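Local structure of ribosome hibernation protein YHBH (Vibrio cholerae serotype O1, 4HEI) at residues H21-K26 and S76-L81. The protein associates with 100S ribosomes and, as a hibernation promoting factor, probably inhibits translation in stationary phase by binding the small ribosomal subunit. Sequence-based numbering, arbitrary orientation.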
loop_
_atom_site.group_PDB
_atom_site.type_symbol
_atom_site.label_atom_id
_atom_site.label_comp_id
_atom_site.label_asym_id
_atom_site.label_seq_id
_atom_site.Cartn_x
_atom_site.Cartn_y
_atom_site.Cartn_z
ATOM N N HIS A 21 -6.996 -3.284 3.704
ATOM C CA HIS A 21 -8.212 -3.019 2.946
ATOM C C HIS A 21 -8.862 -1.719 3.402
ATOM O O HIS A 21 -9.326 -0.919 2.582
ATOM C CB HIS A 21 -9.182 -4.194 3.087
ATOM C CG HIS A 21 -8.998 -5.240 2.035
ATOM N ND1 HIS A 21 -9.350 -5.035 0.719
ATOM C CD2 HIS A 21 -8.459 -6.481 2.092
ATOM C CE1 HIS A 21 -9.037 -6.105 0.009
ATOM N NE2 HIS A 21 -8.494 -6.997 0.818
ATOM N N SER A 22 -8.874 -1.497 4.708
ATOM C CA SER A 22 -9.452 -0.283 5.265
ATOM C C SER A 22 -8.777 0.960 4.677
ATOM O O SER A 22 -9.449 1.886 4.209
ATOM C CB SER A 22 -9.299 -0.291 6.790
ATOM O OG SER A 22 -9.853 0.879 7.359
ATOM N N LYS A 23 -7.447 0.972 4.694
ATOM C CA LYS A 23 -6.678 2.101 4.172
ATOM C C LYS A 23 -6.953 2.365 2.688
ATOM O O LYS A 23 -7.084 3.515 2.273
ATOM C CB LYS A 23 -5.176 1.852 4.366
ATOM C CG LYS A 23 -4.769 1.544 5.799
ATOM C CD LYS A 23 -4.933 2.747 6.717
ATOM C CE LYS A 23 -3.942 3.840 6.368
ATOM N NZ LYS A 23 -3.949 4.937 7.372
ATOM N N PHE A 24 -7.032 1.304 1.889
ATOM C CA PHE A 24 -7.277 1.454 0.462
ATOM C C PHE A 24 -8.718 1.825 0.126
ATOM O O PHE A 24 -8.972 2.503 -0.869
ATOM C CB PHE A 24 -6.827 0.194 -0.280
ATOM C CG PHE A 24 -5.352 0.171 -0.554
ATOM C CD1 PHE A 24 -4.830 0.851 -1.651
ATOM C CD2 PHE A 24 -4.477 -0.464 0.319
ATOM C CE1 PHE A 24 -3.453 0.898 -1.871
ATOM C CE2 PHE A 24 -3.101 -0.420 0.108
ATOM C CZ PHE A 24 -2.588 0.264 -0.990
ATOM N N ASP A 25 -9.660 1.431 0.977
ATOM C CA ASP A 25 -11.046 1.814 0.743
ATOM C C ASP A 25 -11.183 3.329 0.927
ATOM O O ASP A 25 -11.970 3.971 0.237
ATOM C CB ASP A 25 -11.998 1.080 1.694
ATOM C CG ASP A 25 -12.311 -0.326 1.225
ATOM O OD1 ASP A 25 -12.045 -0.630 0.046
ATOM O OD2 ASP A 25 -12.840 -1.122 2.030
ATOM N N LYS A 26 -10.415 3.906 1.847
ATOM C CA LYS A 26 -10.481 5.346 2.062
ATOM C C LYS A 26 -9.837 6.058 0.882
ATOM O O LYS A 26 -10.363 7.041 0.352
ATOM C CB LYS A 26 -9.750 5.740 3.347
ATOM C CG LYS A 26 -10.390 5.225 4.624
ATOM C CD LYS A 26 -9.682 5.792 5.845
ATOM C CE LYS A 26 -10.358 5.362 7.131
ATOM N NZ LYS A 26 -11.782 5.797 7.169
ATOM N N SER A 76 2.811 4.465 7.019
ATOM C CA SER A 76 3.828 5.268 6.350
ATOM C C SER A 76 3.769 5.029 4.846
ATOM O O SER A 76 3.926 5.966 4.055
ATOM C CB SER A 76 5.222 4.918 6.874
ATOM O OG SER A 76 5.337 5.275 8.240
ATOM N N LEU A 77 3.539 3.775 4.456
ATOM C CA LEU A 77 3.453 3.431 3.040
ATOM C C LEU A 77 2.323 4.207 2.378
ATOM O O LEU A 77 2.509 4.806 1.328
ATOM C CB LEU A 77 3.203 1.928 2.861
ATOM C CG LEU A 77 2.845 1.465 1.441
ATOM C CD1 LEU A 77 3.968 1.828 0.473
ATOM C CD2 LEU A 77 2.608 -0.047 1.441
ATOM N N VAL A 78 1.145 4.181 2.994
ATOM C CA VAL A 78 0.002 4.884 2.433
ATOM C C VAL A 78 0.277 6.379 2.289
ATOM O O VAL A 78 -0.091 6.985 1.284
ATOM C CB VAL A 78 -1.260 4.650 3.284
ATOM C CG1 VAL A 78 -2.410 5.513 2.779
ATOM C CG2 VAL A 78 -1.637 3.181 3.212
ATOM N N ASP A 79 0.930 6.973 3.280
ATOM C CA ASP A 79 1.250 8.391 3.186
ATOM C C ASP A 79 2.124 8.661 1.964
ATOM O O ASP A 79 1.958 9.681 1.299
ATOM C CB ASP A 79 1.949 8.887 4.457
ATOM C CG ASP A 79 0.979 9.101 5.608
ATOM O OD1 ASP A 79 -0.142 9.579 5.350
ATOM O OD2 ASP A 79 1.334 8.806 6.770
ATOM N N LYS A 80 3.042 7.746 1.660
ATOM C CA LYS A 80 3.908 7.914 0.493
ATOM C C LYS A 80 3.100 7.765 -0.799
ATOM O O LYS A 80 3.293 8.516 -1.753
ATOM C CB LYS A 80 5.041 6.882 0.496
ATOM C CG LYS A 80 6.038 7.025 1.631
ATOM C CD LYS A 80 7.230 6.098 1.417
ATOM C CE LYS A 80 8.209 6.170 2.576
ATOM N NZ LYS A 80 9.416 5.332 2.320
ATOM N N LEU A 81 2.195 6.789 -0.822
ATOM C CA LEU A 81 1.364 6.552 -1.998
ATOM C C LEU A 81 0.446 7.744 -2.263
ATOM O O LEU A 81 0.281 8.166 -3.401
ATOM C CB LEU A 81 0.518 5.286 -1.806
ATOM C CG LEU A 81 1.274 3.961 -1.671
ATOM C CD1 LEU A 81 0.281 2.846 -1.370
ATOM C CD2 LEU A 81 2.033 3.666 -2.960
HETATM O O HOH W 1 -1.655 6.729 6.217
#
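Lys23 and Val78 mark the nearest approach of two helical segments, 21-26 and 76-81, that run in roughly the same direction with the CA atoms of this pair 7.4 Å apart. At such a spacing the helices meet through side chains, and the contact is small, burying 177 Å² in all. Val78 suits the narrow gap because its short, branched side chain is directed toward the other helix and lies against Lys23. Its CG2 branch does the touching, lying 4.0 Å from Lys23 CB and equally near CE of the same lysine. The lysine reaches it twice because its chain folds back at both middle torsions (chi2 and chi3 each -68°), curling its methylenes around the methyl. A long, flexible side chain suits this partly exposed position: the aliphatic part packs on valine, while the ammonium group travels on to polar partners. NZ forms a salt bridge with Asp75, one turn before Asp79, and donates to a water at 3.1 Å. The same water makes a weak bond to Asp79 OD1, a looser second link between the helices.

Deeper in, Phe24 and Leu81 close the apolar side of the contact. The far end of the aromatic ring, CZ, comes within 3.9 Å of Leu81 CD1, and the two side chains cross at about a right angle. Phenylalanine is long enough to span the gap although its CB does not head directly for the partner helix. Both residues also reach the sheet, Phe24 touching Ile3 and Leu54, Leu81 touching Ala52 and Ile61. The contact thus joins helices 14-27 and 70-91 side by side over one face of the four-stranded sheet, in the beta-alpha-beta-beta-beta-alpha fold, similar to that of E. coli YfiA.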